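Local structure of CD180 antigen (Mus musculus, 3T6Q) at residues 401-412 with 426-437. The protein may cooperate with MD-1 and TLR4 in the innate immune response of B cells to bacterial lipopolysaccharide, leading to NF-kappa-B activation. Numbering follows the deposited sequence.
Sequences QLELLDLAFTRL and LLKVLNLSHSLL. With NAG (2-acetamido-2-deoxy-beta-D-glucopyranose), chain F; NAG (2-acetamido-2-deoxy-beta-D-glucopyranose), chain E.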
ATOM      1  N   GLN A 401      30.602 -24.071 -40.787  1.00 24.97           N
ATOM      2  CA  GLN A 401      29.296 -23.481 -41.129  1.00 26.67           C
ATOM      3  C   GLN A 401      29.010 -22.196 -40.381  1.00 21.16           C
ATOM      4  O   GLN A 401      27.883 -21.730 -40.425  1.00 21.37           O
ATOM      5  CB  GLN A 401      28.127 -24.442 -40.821  1.00 27.99           C
ATOM      6  CG  GLN A 401      28.347 -25.877 -41.246  1.00 31.84           C
ATOM      7  CD  GLN A 401      28.059 -26.087 -42.695  1.00 42.28           C
ATOM      8  OE1 GLN A 401      27.215 -26.916 -43.051  1.00 63.10           O
ATOM      9  NE2 GLN A 401      28.735 -25.338 -43.550  1.00 34.85           N
ATOM     10  N   LEU A 402      29.999 -21.620 -39.702  1.00 17.72           N
ATOM     11  CA  LEU A 402      29.702 -20.461 -38.820  1.00 21.96           C
ATOM     12  C   LEU A 402      29.139 -19.333 -39.665  1.00 19.92           C
ATOM     13  O   LEU A 402      29.691 -19.059 -40.732  1.00 20.39           O
ATOM     14  CB  LEU A 402      31.020 -19.985 -38.157  1.00 21.82           C
ATOM     15  CG  LEU A 402      31.149 -19.787 -36.646  1.00 29.09           C
ATOM     16  CD1 LEU A 402      30.279 -20.690 -35.770  1.00 18.47           C
ATOM     17  CD2 LEU A 402      32.625 -19.830 -36.242  1.00 22.02           C
ATOM     18  N   GLU A 403      28.097 -18.639 -39.165  1.00 18.47           N
ATOM     19  CA  GLU A 403      27.575 -17.448 -39.851  1.00 18.76           C
ATOM     20  C   GLU A 403      27.816 -16.169 -39.061  1.00 19.14           C
ATOM     21  O   GLU A 403      27.830 -15.082 -39.638  1.00 19.50           O
ATOM     22  CB  GLU A 403      26.056 -17.560 -40.092  1.00 20.67           C
ATOM     23  CG  GLU A 403      25.737 -18.804 -40.912  1.00 25.86           C
ATOM     24  CD  GLU A 403      24.330 -18.826 -41.455  1.00 40.43           C
ATOM     25  OE1 GLU A 403      23.407 -18.258 -40.820  1.00 37.07           O
ATOM     26  OE2 GLU A 403      24.157 -19.458 -42.515  1.00 49.90           O
ATOM     27  N   LEU A 404      27.969 -16.304 -37.749  1.00 16.76           N
ATOM     28  CA  LEU A 404      28.270 -15.144 -36.926  1.00 17.57           C
ATOM     29  C   LEU A 404      29.379 -15.542 -35.955  1.00 17.38           C
ATOM     30  O   LEU A 404      29.311 -16.615 -35.375  1.00 17.90           O
ATOM     31  CB  LEU A 404      27.023 -14.686 -36.150  1.00 16.58           C
ATOM     32  CG  LEU A 404      27.280 -13.415 -35.284  1.00 19.22           C
ATOM     33  CD1 LEU A 404      26.033 -12.564 -35.221  1.00 20.25           C
ATOM     34  CD2 LEU A 404      27.750 -13.771 -33.855  1.00 19.38           C
ATOM     35  N   LEU A 405      30.386 -14.673 -35.807  1.00 16.13           N
ATOM     36  CA  LEU A 405      31.502 -14.903 -34.869  1.00 16.92           C
ATOM     37  C   LEU A 405      31.756 -13.585 -34.097  1.00 16.71           C
ATOM     38  O   LEU A 405      32.035 -12.568 -34.730  1.00 17.67           O
ATOM     39  CB  LEU A 405      32.733 -15.286 -35.682  1.00 17.97           C
ATOM     40  CG  LEU A 405      33.865 -16.141 -35.074  1.00 27.44           C
ATOM     41  CD1 LEU A 405      35.249 -15.988 -35.718  1.00 20.57           C
ATOM     42  CD2 LEU A 405      33.895 -16.299 -33.535  1.00 22.41           C
ATOM     43  N   ASP A 406      31.601 -13.594 -32.763  1.00 17.01           N
ATOM     44  CA  ASP A 406      31.742 -12.366 -31.998  1.00 14.59           C
ATOM     45  C   ASP A 406      32.958 -12.562 -31.107  1.00 16.11           C
ATOM     46  O   ASP A 406      32.976 -13.450 -30.309  1.00 14.38           O
ATOM     47  CB  ASP A 406      30.456 -12.107 -31.191  1.00 15.79           C
ATOM     48  CG  ASP A 406      30.422 -10.731 -30.550  1.00 17.92           C
ATOM     49  OD1 ASP A 406      31.500 -10.047 -30.510  1.00 16.29           O
ATOM     50  OD2 ASP A 406      29.327 -10.319 -30.070  1.00 18.74           O
ATOM     51  N   LEU A 407      33.980 -11.731 -31.298  1.00 17.59           N
ATOM     52  CA  LEU A 407      35.209 -11.765 -30.529  1.00 16.50           C
ATOM     53  C   LEU A 407      35.466 -10.385 -29.921  1.00 15.91           C
ATOM     54  O   LEU A 407      36.610 -10.041 -29.558  1.00 17.24           O
ATOM     55  CB  LEU A 407      36.353 -12.176 -31.496  1.00 15.79           C
ATOM     56  CG  LEU A 407      36.340 -13.689 -31.820  1.00 18.58           C
ATOM     57  CD1 LEU A 407      37.197 -13.993 -33.051  1.00 17.32           C
ATOM     58  CD2 LEU A 407      36.828 -14.527 -30.633  1.00 18.03           C
ATOM     59  N   ALA A 408      34.417  -9.576 -29.832  1.00 15.32           N
ATOM     60  CA  ALA A 408      34.583  -8.180 -29.330  1.00 16.77           C
ATOM     61  C   ALA A 408      35.238  -8.198 -27.941  1.00 18.18           C
ATOM     62  O   ALA A 408      34.851  -9.006 -27.085  1.00 18.00           O
ATOM     63  CB  ALA A 408      33.251  -7.451 -29.278  1.00 14.95           C
ATOM     64  N   PHE A 409      36.197  -7.278 -27.733  1.00 19.55           N
ATOM     65  CA  PHE A 409      36.878  -7.049 -26.447  1.00 19.77           C
ATOM     66  C   PHE A 409      37.715  -8.252 -26.023  1.00 21.67           C
ATOM     67  O   PHE A 409      38.098  -8.378 -24.869  1.00 24.94           O
ATOM     68  CB  PHE A 409      35.873  -6.630 -25.345  1.00 20.02           C
ATOM     69  CG  PHE A 409      35.178  -5.343 -25.684  1.00 24.56           C
ATOM     70  CD1 PHE A 409      35.831  -4.112 -25.467  1.00 24.36           C
ATOM     71  CD2 PHE A 409      33.937  -5.351 -26.302  1.00 19.60           C
ATOM     72  CE1 PHE A 409      35.222  -2.917 -25.838  1.00 25.72           C
ATOM     73  CE2 PHE A 409      33.328  -4.148 -26.660  1.00 25.72           C
ATOM     74  CZ  PHE A 409      33.984  -2.944 -26.434  1.00 25.64           C
ATOM     75  N   THR A 410      38.020  -9.133 -26.954  1.00 15.96           N
ATOM     76  CA  THR A 410      38.879 -10.235 -26.635  1.00 17.07           C
ATOM     77  C   THR A 410      40.135 -10.027 -27.490  1.00 20.68           C
ATOM     78  O   THR A 410      40.040 -10.057 -28.731  1.00 17.23           O
ATOM     79  CB  THR A 410      38.191 -11.581 -27.005  1.00 17.07           C
ATOM     80  OG1 THR A 410      37.089 -11.797 -26.098  1.00 17.52           O
ATOM     81  CG2 THR A 410      39.201 -12.730 -26.917  1.00 15.82           C
ATOM     82  N   ARG A 411      41.291  -9.874 -26.835  0.50 20.02           N
ATOM     83  CA  ARG A 411      42.570  -9.677 -27.540  0.50 21.80           C
ATOM     84  C   ARG A 411      42.939 -10.919 -28.375  0.50 21.08           C
ATOM     85  O   ARG A 411      42.891 -12.053 -27.872  0.50 19.37           O
ATOM     86  CB  ARG A 411      43.680  -9.328 -26.526  0.50 22.10           C
ATOM     87  CG  ARG A 411      45.107  -9.368 -27.074  0.50 27.75           C
ATOM     88  CD  ARG A 411      46.029  -8.353 -26.360  0.50 35.95           C
ATOM     89  NE  ARG A 411      45.551  -8.064 -25.010  0.50 33.81           N
ATOM     90  CZ  ARG A 411      46.115  -8.509 -23.894  0.50 35.98           C
ATOM     91  NH1 ARG A 411      45.577  -8.214 -22.720  0.50 33.01           N
ATOM     92  NH2 ARG A 411      47.216  -9.239 -23.948  0.50 31.69           N
ATOM     93  N   LEU A 412      43.297 -10.729 -29.642  1.00 18.10           N
ATOM     94  CA  LEU A 412      43.655 -11.869 -30.456  1.00 19.14           C
ATOM     95  C   LEU A 412      45.143 -11.776 -30.837  1.00 21.40           C
ATOM     96  O   LEU A 412      45.648 -10.697 -31.181  1.00 21.37           O
ATOM     97  CB  LEU A 412      42.773 -11.958 -31.722  1.00 19.93           C
ATOM     98  CG  LEU A 412      41.257 -11.949 -31.479  1.00 21.67           C
ATOM     99  CD1 LEU A 412      40.598 -11.927 -32.852  1.00 21.89           C
ATOM    100  CD2 LEU A 412      40.810 -13.186 -30.689  1.00 19.64           C
ATOM    101  N   LEU A 426      30.841 -19.378 -45.038  1.00 19.23           N
ATOM    102  CA  LEU A 426      29.468 -18.889 -44.833  1.00 20.02           C
ATOM    103  C   LEU A 426      29.397 -17.725 -43.816  1.00 18.01           C
ATOM    104  O   LEU A 426      28.323 -17.274 -43.495  1.00 21.11           O
ATOM    105  CB  LEU A 426      28.551 -20.036 -44.343  1.00 24.44           C
ATOM    106  CG  LEU A 426      28.336 -21.238 -45.319  1.00 26.97           C
ATOM    107  CD1 LEU A 426      27.448 -22.309 -44.669  1.00 24.03           C
ATOM    108  CD2 LEU A 426      27.690 -20.739 -46.617  1.00 25.78           C
ATOM    109  N   LEU A 427      30.528 -17.288 -43.277  1.00 17.85           N
ATOM    110  CA  LEU A 427      30.475 -16.276 -42.197  1.00 17.05           C
ATOM    111  C   LEU A 427      30.015 -14.947 -42.797  1.00 17.27           C
ATOM    112  O   LEU A 427      30.578 -14.502 -43.827  1.00 17.67           O
ATOM    113  CB  LEU A 427      31.850 -16.099 -41.560  1.00 15.84           C
ATOM    114  CG  LEU A 427      31.815 -15.284 -40.242  1.00 19.10           C
ATOM    115  CD1 LEU A 427      31.229 -16.094 -39.080  1.00 16.96           C
ATOM    116  CD2 LEU A 427      33.267 -14.913 -39.911  1.00 17.40           C
ATOM    117  N   LYS A 428      29.004 -14.340 -42.170  1.00 17.25           N
ATOM    118  CA  LYS A 428      28.412 -13.108 -42.664  1.00 19.35           C
ATOM    119  C   LYS A 428      28.737 -11.952 -41.721  1.00 20.35           C
ATOM    120  O   LYS A 428      28.793 -10.820 -42.186  1.00 19.22           O
ATOM    121  CB  LYS A 428      26.892 -13.210 -42.743  1.00 19.91           C
ATOM    122  CG  LYS A 428      26.402 -14.198 -43.801  1.00 30.02           C
ATOM    123  CD  LYS A 428      24.880 -14.150 -43.867  1.00 35.28           C
ATOM    124  CE  LYS A 428      24.283 -15.524 -43.621  1.00 39.60           C
ATOM    125  NZ  LYS A 428      22.812 -15.484 -43.877  1.00 48.04           N
ATOM    126  N   VAL A 429      28.903 -12.248 -40.415  1.00 18.34           N
ATOM    127  CA  VAL A 429      29.054 -11.188 -39.407  1.00 16.81           C
ATOM    128  C   VAL A 429      30.262 -11.523 -38.516  1.00 17.84           C
ATOM    129  O   VAL A 429      30.329 -12.622 -37.939  1.00 14.51           O
ATOM    130  CB  VAL A 429      27.808 -11.032 -38.496  1.00 17.46           C
ATOM    131  CG1 VAL A 429      28.078  -9.980 -37.401  1.00 20.26           C
ATOM    132  CG2 VAL A 429      26.565 -10.625 -39.291  1.00 18.32           C
ATOM    133  N   LEU A 430      31.204 -10.581 -38.408  1.00 15.33           N
ATOM    134  CA  LEU A 430      32.421 -10.805 -37.618  1.00 17.45           C
ATOM    135  C   LEU A 430      32.667  -9.545 -36.775  1.00 17.53           C
ATOM    136  O   LEU A 430      32.811  -8.441 -37.341  1.00 17.05           O
ATOM    137  CB  LEU A 430      33.616 -11.097 -38.549  1.00 14.94           C
ATOM    138  CG  LEU A 430      35.006 -11.274 -37.949  1.00 18.36           C
ATOM    139  CD1 LEU A 430      35.033 -12.367 -36.864  1.00 16.87           C
ATOM    140  CD2 LEU A 430      36.011 -11.618 -39.051  1.00 20.58           C
ATOM    141  N   ASN A 431      32.672  -9.695 -35.442  1.00 14.92           N
ATOM    142  CA  ASN A 431      32.857  -8.535 -34.581  1.00 14.17           C
ATOM    143  C   ASN A 431      34.219  -8.699 -33.900  1.00 15.05           C
ATOM    144  O   ASN A 431      34.406  -9.613 -33.085  1.00 15.40           O
ATOM    145  CB  ASN A 431      31.703  -8.377 -33.552  1.00 13.48           C
ATOM    146  CG  ASN A 431      31.786  -7.068 -32.767  1.00 14.60           C
ATOM    147  OD1 ASN A 431      32.819  -6.431 -32.736  1.00 16.30           O
ATOM    148  ND2 ASN A 431      30.709  -6.678 -32.119  1.00 17.28           N
ATOM    149  N   LEU A 432      35.133  -7.784 -34.227  1.00 16.86           N
ATOM    150  CA  LEU A 432      36.503  -7.768 -33.685  1.00 15.45           C
ATOM    151  C   LEU A 432      36.807  -6.459 -32.961  1.00 15.55           C
ATOM    152  O   LEU A 432      37.976  -6.024 -32.890  1.00 16.48           O
ATOM    153  CB  LEU A 432      37.532  -7.948 -34.830  1.00 16.42           C
ATOM    154  CG  LEU A 432      37.382  -9.293 -35.612  1.00 17.78           C
ATOM    155  CD1 LEU A 432      38.300  -9.415 -36.813  1.00 21.29           C
ATOM    156  CD2 LEU A 432      37.638 -10.481 -34.687  1.00 20.33           C
ATOM    157  N   SER A 433      35.758  -5.825 -32.478  1.00 14.90           N
ATOM    158  CA  SER A 433      35.874  -4.565 -31.753  1.00 17.45           C
ATOM    159  C   SER A 433      36.915  -4.737 -30.639  1.00 17.67           C
ATOM    160  O   SER A 433      36.820  -5.668 -29.847  1.00 20.24           O
ATOM    161  CB  SER A 433      34.522  -4.213 -31.163  1.00 17.51           C
ATOM    162  OG  SER A 433      34.601  -2.985 -30.477  1.00 21.41           O
ATOM    163  N   HIS A 434      37.897  -3.833 -30.562  1.00 17.65           N
ATOM    164  CA  HIS A 434      38.968  -3.919 -29.512  1.00 20.59           C
ATOM    165  C   HIS A 434      39.743  -5.210 -29.405  1.00 22.27           C
ATOM    166  O   HIS A 434      40.300  -5.505 -28.360  1.00 25.67           O
ATOM    167  CB  HIS A 434      38.383  -3.492 -28.152  1.00 20.93           C
ATOM    168  CG  HIS A 434      37.777  -2.129 -28.193  1.00 22.88           C
ATOM    169  ND1 HIS A 434      38.418  -1.025 -27.715  1.00 31.82           N
ATOM    170  CD2 HIS A 434      36.567  -1.696 -28.684  1.00 25.19           C
ATOM    171  CE1 HIS A 434      37.641   0.051 -27.897  1.00 23.54           C
ATOM    172  NE2 HIS A 434      36.506  -0.355 -28.489  1.00 28.64           N
ATOM    173  N   SER A 435      39.851  -5.989 -30.491  1.00 20.62           N
ATOM    174  CA  SER A 435      40.614  -7.237 -30.468  1.00 20.33           C
ATOM    175  C   SER A 435      42.127  -6.912 -30.627  1.00 23.06           C
ATOM    176  O   SER A 435      42.986  -7.762 -30.444  1.00 21.87           O
ATOM    177  CB  SER A 435      40.131  -8.176 -31.590  1.00 21.89           C
ATOM    178  OG  SER A 435      38.822  -8.702 -31.284  1.00 22.48           O
ATOM    179  N   LEU A 436      42.411  -5.669 -31.023  1.00 28.20           N
ATOM    180  CA  LEU A 436      43.774  -5.122 -31.160  1.00 30.55           C
ATOM    181  C   LEU A 436      44.583  -5.851 -32.213  1.00 33.02           C
ATOM    182  O   LEU A 436      45.737  -6.161 -31.978  1.00 31.53           O
ATOM    183  CB  LEU A 436      44.535  -5.088 -29.815  1.00 31.09           C
ATOM    184  CG  LEU A 436      43.820  -4.433 -28.639  1.00 36.20           C
ATOM    185  CD1 LEU A 436      44.715  -4.340 -27.403  1.00 33.19           C
ATOM    186  CD2 LEU A 436      43.243  -3.074 -29.021  1.00 37.65           C
ATOM    187  N   LEU A 437      43.964  -6.143 -33.360  1.00 30.04           N
ATOM    188  CA  LEU A 437      44.646  -6.797 -34.479  1.00 30.46           C
ATOM    189  C   LEU A 437      45.312  -5.732 -35.332  1.00 28.81           C
ATOM    190  O   LEU A 437      44.900  -4.579 -35.314  1.00 29.90           O
ATOM    191  CB  LEU A 437      43.653  -7.555 -35.366  1.00 28.83           C
ATOM    192  CG  LEU A 437      43.083  -8.826 -34.750  1.00 29.01           C
ATOM    193  CD1 LEU A 437      41.833  -9.148 -35.540  1.00 24.48           C
ATOM    194  CD2 LEU A 437      44.084  -9.964 -34.810  1.00 26.38           C
TER
HETATM  195  C1  NAG F   1      29.460  -7.378 -32.162  1.00 17.50           C
HETATM  196  C2  NAG F   1      28.542  -7.113 -30.958  1.00 19.29           C
HETATM  197  C3  NAG F   1      27.195  -7.823 -31.221  1.00 18.97           C
HETATM  198  C4  NAG F   1      26.566  -7.422 -32.578  1.00 20.06           C
HETATM  199  C5  NAG F   1      27.599  -7.563 -33.703  1.00 19.13           C
HETATM  200  C6  NAG F   1      27.094  -7.016 -35.042  1.00 20.24           C
HETATM  201  C7  NAG F   1      29.439  -6.855 -28.666  1.00 20.70           C
HETATM  202  C8  NAG F   1      30.092  -7.518 -27.461  1.00 16.63           C
HETATM  203  N2  NAG F   1      29.181  -7.620 -29.721  1.00 17.93           N
HETATM  204  O3  NAG F   1      26.280  -7.489 -30.167  1.00 17.46           O
HETATM  205  O4  NAG F   1      25.529  -8.354 -32.929  1.00 21.96           O
HETATM  206  O5  NAG F   1      28.820  -6.905 -33.366  1.00 18.49           O
HETATM  207  O6  NAG F   1      26.694  -5.668 -34.888  1.00 21.57           O
HETATM  208  O7  NAG F   1      29.163  -5.658 -28.643  1.00 21.66           O
HETATM  209  C1  NAG E   1      28.099 -11.842 -27.319  1.00 17.41           C
HETATM  210  C2  NAG E   1      26.848 -11.089 -27.834  1.00 18.42           C
HETATM  211  C3  NAG E   1      26.864  -9.627 -27.331  1.00 19.44           C
HETATM  212  C4  NAG E   1      27.140  -9.559 -25.831  1.00 16.96           C
HETATM  213  C5  NAG E   1      28.361 -10.392 -25.488  1.00 17.26           C
HETATM  214  C6  NAG E   1      28.728 -10.409 -24.005  1.00 17.54           C
HETATM  215  C7  NAG E   1      25.660 -11.416 -29.965  1.00 22.01           C
HETATM  216  C8  NAG E   1      25.782 -11.439 -31.457  1.00 20.34           C
HETATM  217  N2  NAG E   1      26.785 -11.139 -29.276  1.00 19.11           N
HETATM  218  O3  NAG E   1      25.615  -9.055 -27.620  1.00 20.52           O
HETATM  219  O4  NAG E   1      27.440  -8.237 -25.378  1.00 19.35           O
HETATM  220  O5  NAG E   1      28.186 -11.740 -25.929  1.00 19.37           O
HETATM  221  O6  NAG E   1      27.822 -11.234 -23.268  1.00 17.99           O
HETATM  222  O7  NAG E   1      24.564 -11.633 -29.447  1.00 19.58           O
HETATM  223  O   HOH W   1      31.535 -20.310 -42.420  1.00 18.28           O
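Leu-405 N donates to Val-429 O (3.0 Å) and Leu-405 O accepts from Asn-431 N, so strands 404-406 and 429-431 pair in parallel. The bonding runs on past the strands, through Leu-407 N to Asn-431 O, a nearly straight bond from Phe-409 N to Ser-433 O (2.7 Å), and Leu-412 N to Ser-435 O. Glu-403 O takes two donors, Lys-428 N and Val-429 N.

Among the polar side chains, Asp-406 and Asn-431 lie side by side with carboxylate and amide planes 8° apart. The OD1 of each accepts from the backbone N two residues on, at Ala-408 and Ser-433, giving matching Asx turns that lead into type II turns. Asn-431 ND2 is bonded to C1 of an N-acetylglucosamine, and N2 of that sugar donates to Asp-406 OD2 (2.7 Å). N2 of a second N-acetylglucosamine also donates to Asp-406 OD2 (2.8 Å), so a single carboxylate oxygen accepts from two acetamido N-H groups. Ser-435 OG lies near both Leu-407 O and Thr-410 O.

Within those type II turns, at their third positions, the Phe-409 and His-434 rings are nearly parallel (12°) but slid apart: Phe-409 CE1 lies over a His-434 face, toward its rim, 3.4 Å from His-434 CD2.

Apolar contacts line the face bearing Leu-405 and Leu-430, whose CD1 atoms meet at 3.8 Å. Leu-427 turns CG away from its own backbone N (chi1 -168°), which brings CD1 against Leu-405 CB, while Leu-432 CD2 touches both Leu-407 CB and Leu-412 CD1.

This is the repeat-to-repeat pairing of a leucine-rich-repeat solenoid, LRR 14 on LRR 15, flanked by strands 380-382 and 453-455; Leu-412 also packs on strand 389-391.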